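Local coordinates for clavulanic acid biosynthesis oligopeptide binding protein 2 (Streptomyces clavuligerus, PDB 2WOL) that probably binds peptides or related small solutes as an extracellular solute-binding protein tied to the clavulanic acid biosynthetic pathway, at residues 178-182 / 496-500; 467-471 / 490-495. One frame throughout, in Å; residues are numbered along the deposited sequence.

Contact 1 (178-182 / 496-500); sequences RPFSD and ETLHT
Thr497 meets Ser181 through water. A single molecule donates to both hydroxyls, Ser181 OG and Thr497 OG1, and lies 2.9 Å from Thr497 OG1, which is also bonded to Ile494 O one turn back in its own helix. Ser181 OG in turn donates to Asp182 OD1 at 3.0 Å, coming down on the carboxylate from above its plane; the other oxygen, Asp182 OD2, is held by Thr459 OG1. Next comes Leu498, which has the largest share of the contact. Its CB lies 3.4 Å from Pro179 O, a close C-H to carbonyl approach. CG stands beside the backbone N (chi1 -69°); chi2 extends the chain to CD1, while the other branch, CD2, touches both Ser181 OG and the Phe180 ring, 3.8 Å from Phe180 CD1. The ring is met at a slant, and its own CG is anti to the backbone N (chi1 -165°), which turns it inward among Phe457, Leu143 and Tyr461, the last packing against it edge-to-face. On the backbone side, Leu498 O comes within 3.1 Å of Ser181 N. His499 follows at the border: its CB runs alongside the proline, 3.6 Å from Pro179 CB, but the imidazole turns back over Glu496 O, which lies 3.5 Å above the ring plane. That carbonyl is gripped from opposite faces by His499 N and Thr500 OG1, tying down the last turn, and Thr500 O accepts from Arg506 on the following helix. What results is the C-terminal end of helix 488-499 resting on the loop between strand 171-175 and helix 183-186, consistent with the contact between lobes of a two-lobed family 5 solute-binding protein.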
# COMPACT_ATOMS: atom_id res chain seq x y z
N ARG A 178 -15.29 15.45 9.64
CA ARG A 178 -14.23 15.69 10.61
C ARG A 178 -13.01 16.23 9.86
O ARG A 178 -12.91 16.04 8.65
CB ARG A 178 -13.88 14.40 11.36
CG ARG A 178 -13.32 13.28 10.46
CD ARG A 178 -13.60 11.89 11.02
NE ARG A 178 -15.03 11.60 11.06
CZ ARG A 178 -15.56 10.39 11.18
NH1 ARG A 178 -14.78 9.32 11.28
NH2 ARG A 178 -16.88 10.24 11.21
N PRO A 179 -12.09 16.91 10.57
CA PRO A 179 -10.86 17.34 9.89
C PRO A 179 -10.07 16.15 9.36
O PRO A 179 -9.99 15.11 10.02
CB PRO A 179 -10.08 18.05 11.00
CG PRO A 179 -11.11 18.45 12.00
CD PRO A 179 -12.11 17.33 11.98
N PHE A 180 -9.52 16.30 8.16
CA PHE A 180 -8.70 15.24 7.57
C PHE A 180 -7.54 15.83 6.77
O PHE A 180 -7.70 16.22 5.61
CB PHE A 180 -9.54 14.29 6.71
CG PHE A 180 -8.84 13.00 6.38
CD1 PHE A 180 -8.74 11.99 7.33
CD2 PHE A 180 -8.24 12.81 5.14
CE1 PHE A 180 -8.08 10.81 7.06
CE2 PHE A 180 -7.58 11.63 4.85
CZ PHE A 180 -7.49 10.63 5.81
N SER A 181 -6.37 15.87 7.40
CA SER A 181 -5.18 16.50 6.84
C SER A 181 -4.75 15.91 5.49
O SER A 181 -4.16 16.61 4.66
CB SER A 181 -4.01 16.40 7.83
OG SER A 181 -3.72 15.06 8.17
N ASP A 182 -5.07 14.64 5.27
CA ASP A 182 -4.52 13.89 4.14
C ASP A 182 -5.46 13.75 2.94
O ASP A 182 -5.31 12.83 2.13
CB ASP A 182 -4.05 12.50 4.61
CG ASP A 182 -2.94 12.58 5.66
OD1 ASP A 182 -2.38 13.67 5.88
OD2 ASP A 182 -2.63 11.52 6.25
N GLU A 496 -5.91 14.81 16.79
CA GLU A 496 -5.18 16.08 16.81
C GLU A 496 -4.33 16.28 15.55
O GLU A 496 -4.32 17.38 14.99
CB GLU A 496 -4.33 16.23 18.07
CG GLU A 496 -3.82 17.65 18.26
CD GLU A 496 -3.08 17.87 19.57
OE1 GLU A 496 -3.18 17.02 20.48
OE2 GLU A 496 -2.39 18.91 19.68
N THR A 497 -3.63 15.24 15.11
CA THR A 497 -2.81 15.34 13.90
C THR A 497 -3.65 15.77 12.69
O THR A 497 -3.20 16.56 11.87
CB THR A 497 -2.08 14.01 13.54
OG1 THR A 497 -3.02 13.04 13.07
CG2 THR A 497 -1.30 13.46 14.73
N LEU A 498 -4.88 15.26 12.62
CA LEU A 498 -5.75 15.47 11.46
C LEU A 498 -6.19 16.93 11.25
O LEU A 498 -6.53 17.30 10.12
CB LEU A 498 -6.96 14.54 11.51
CG LEU A 498 -6.64 13.05 11.29
CD1 LEU A 498 -7.86 12.19 11.55
CD2 LEU A 498 -6.09 12.79 9.89
N HIS A 499 -6.17 17.73 12.31
CA HIS A 499 -6.47 19.16 12.20
C HIS A 499 -5.25 20.07 12.40
O HIS A 499 -5.37 21.30 12.36
CB HIS A 499 -7.61 19.58 13.14
CG HIS A 499 -7.24 19.58 14.59
ND1 HIS A 499 -7.78 18.69 15.50
CD2 HIS A 499 -6.39 20.37 15.29
CE1 HIS A 499 -7.28 18.93 16.69
NE2 HIS A 499 -6.43 19.94 16.60
N THR A 500 -4.09 19.46 12.63
CA THR A 500 -2.85 20.23 12.82
C THR A 500 -2.29 20.61 11.45
O THR A 500 -1.94 19.75 10.64
CB THR A 500 -1.81 19.44 13.66
OG1 THR A 500 -2.36 19.14 14.95
CG2 THR A 500 -0.53 20.26 13.85
O HOH W 1 -2.35 13.15 10.30

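Contact 2 (467-471 / 490-495); sequences LVDGR and VNALID
Arg471 sits between two carboxylates and uses a different side of its guanidinium for each. Toward Asp469 it works side-on: NE donates to Asp469 OD1 at 2.6 Å, on the syn lone pair, and NH2 to Asp469 OD2 at 2.9 Å. Toward Asp495 it works end-on, with NH2 on Asp495 OD1 at 2.8 Å and NH1 on Asp495 OD2 at 3.0 Å. Both Asp469 oxygens lie close to the guanidinium plane. Asp495 OD1 does too, but its carboxylate is turned 48° against the guanidinium, so NH2 meets OD1 from above the carboxylate plane. Bends at chi2 and chi3 fold the arginine back to its own loop, where the backbone N of Arg471 also donates to Asp469 OD1 and closes an Asx turn. Beneath this network lies Asn491. Its CB is centred under one face of the guanidinium, the amide stacks against the same group with planes 7° apart, and Asn491 OD1 accepts from Gly470 N at 3.1 Å in a fairly straight bond. A water lies within hydrogen-bonding distance of both Asn491 OD1 and Val468 O, and Asn491 ND2 is taken by Asp486 OD1. Beyond the polar groups, CG2 and CD1 of Ile494 press on Asp469 OD2, and CD1 also covers Asp469 CB; Val468 CG2 lies over Val490 CG1 at 4.2 Å, the two valines crossing near a right angle. The arginine would be expected to keep both aspartates ionised and to offset the repulsion between Asp469 OD2 and Asp495 OD1, 5.3 Å apart. With donors engaged on both sides and one face laid on Asn491, the guanidinium has little freedom to rotate, and this fixes the loop after helix 460-468 against helix 488-499.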
# COMPACT_ATOMS: atom_id res chain seq x y z
N LEU A 467 -3.66 0.29 11.89
CA LEU A 467 -3.01 -0.68 12.77
C LEU A 467 -3.36 -0.51 14.25
O LEU A 467 -3.31 -1.48 15.00
CB LEU A 467 -1.49 -0.61 12.62
CG LEU A 467 -0.87 -0.94 11.26
CD1 LEU A 467 0.65 -0.87 11.38
CD2 LEU A 467 -1.31 -2.32 10.75
N VAL A 468 -3.68 0.72 14.67
CA VAL A 468 -3.76 1.02 16.11
C VAL A 468 -4.96 1.86 16.57
O VAL A 468 -5.23 1.95 17.77
CB VAL A 468 -2.47 1.70 16.64
CG1 VAL A 468 -1.23 0.84 16.35
CG2 VAL A 468 -2.30 3.12 16.07
N ASP A 469 -5.66 2.48 15.62
CA ASP A 469 -6.78 3.37 15.94
C ASP A 469 -8.00 2.53 16.31
O ASP A 469 -8.44 1.69 15.52
CB ASP A 469 -7.06 4.30 14.75
CG ASP A 469 -8.08 5.38 15.07
OD1 ASP A 469 -9.13 5.08 15.69
OD2 ASP A 469 -7.84 6.54 14.66
N GLY A 470 -8.54 2.77 17.50
CA GLY A 470 -9.69 2.02 18.01
C GLY A 470 -10.92 2.09 17.13
O GLY A 470 -11.71 1.15 17.08
N ARG A 471 -11.08 3.22 16.44
CA ARG A 471 -12.21 3.43 15.53
C ARG A 471 -12.04 2.63 14.23
O ARG A 471 -12.98 2.54 13.43
CB ARG A 471 -12.37 4.92 15.21
CG ARG A 471 -12.93 5.79 16.34
CD ARG A 471 -11.88 6.26 17.35
NE ARG A 471 -10.70 6.87 16.72
CZ ARG A 471 -10.50 8.18 16.57
NH1 ARG A 471 -11.40 9.07 16.99
NH2 ARG A 471 -9.39 8.61 15.98
N VAL A 490 -4.41 7.48 22.46
CA VAL A 490 -3.92 7.26 21.09
C VAL A 490 -4.91 7.84 20.08
O VAL A 490 -4.51 8.59 19.18
CB VAL A 490 -3.64 5.76 20.80
CG1 VAL A 490 -3.45 5.52 19.30
CG2 VAL A 490 -2.43 5.28 21.57
N ASN A 491 -6.19 7.51 20.24
CA ASN A 491 -7.23 8.02 19.34
C ASN A 491 -7.28 9.55 19.31
O ASN A 491 -7.37 10.16 18.24
CB ASN A 491 -8.60 7.45 19.72
CG ASN A 491 -8.65 5.93 19.63
OD1 ASN A 491 -7.77 5.29 19.06
ND2 ASN A 491 -9.70 5.35 20.21
N ALA A 492 -7.18 10.17 20.50
CA ALA A 492 -7.19 11.63 20.62
C ALA A 492 -6.00 12.27 19.93
O ALA A 492 -6.15 13.28 19.24
CB ALA A 492 -7.26 12.04 22.08
N LEU A 493 -4.81 11.68 20.11
CA LEU A 493 -3.61 12.17 19.43
C LEU A 493 -3.75 12.10 17.92
O LEU A 493 -3.39 13.05 17.21
CB LEU A 493 -2.36 11.41 19.89
CG LEU A 493 -1.77 11.74 21.27
CD1 LEU A 493 -0.71 10.72 21.64
CD2 LEU A 493 -1.18 13.15 21.31
N ILE A 494 -4.27 10.98 17.42
CA ILE A 494 -4.54 10.81 16.00
C ILE A 494 -5.49 11.91 15.51
O ILE A 494 -5.22 12.57 14.50
CB ILE A 494 -5.08 9.39 15.67
CG1 ILE A 494 -3.98 8.35 15.89
CG2 ILE A 494 -5.63 9.33 14.23
CD1 ILE A 494 -4.42 6.90 15.71
N ASP A 495 -6.59 12.13 16.24
CA ASP A 495 -7.52 13.20 15.91
C ASP A 495 -6.82 14.55 15.85
O ASP A 495 -7.08 15.35 14.94
CB ASP A 495 -8.69 13.23 16.91
CG ASP A 495 -9.68 12.09 16.70
OD1 ASP A 495 -9.62 11.41 15.65
OD2 ASP A 495 -10.53 11.88 17.59
O HOH W 2 -6.05 3.23 20.01

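Overall arrangement
Helix 488-499 serves both contacts: residues 490-495 face the loop that follows helix 460-468, and residues 496-500 carry straight on to meet segment 178-182. The contact centres are about 12 Å apart, and those of contacts 1 and 2 lie about 21 and 20 Å from the centre of the chain, on the same side of it. Contact 2 is local, nested in sequence within the long loop closed by contact 1, which spans 313 intervening residues. Tyr461, on helix 460-468, packs on Phe180 and Leu498, while Trp510 of helix 503-520 touches both Ile494 and Thr497. This is consistent with contact 2 bracing, within one lobe, the helix whose end contact 1 presents to what is probably the other lobe.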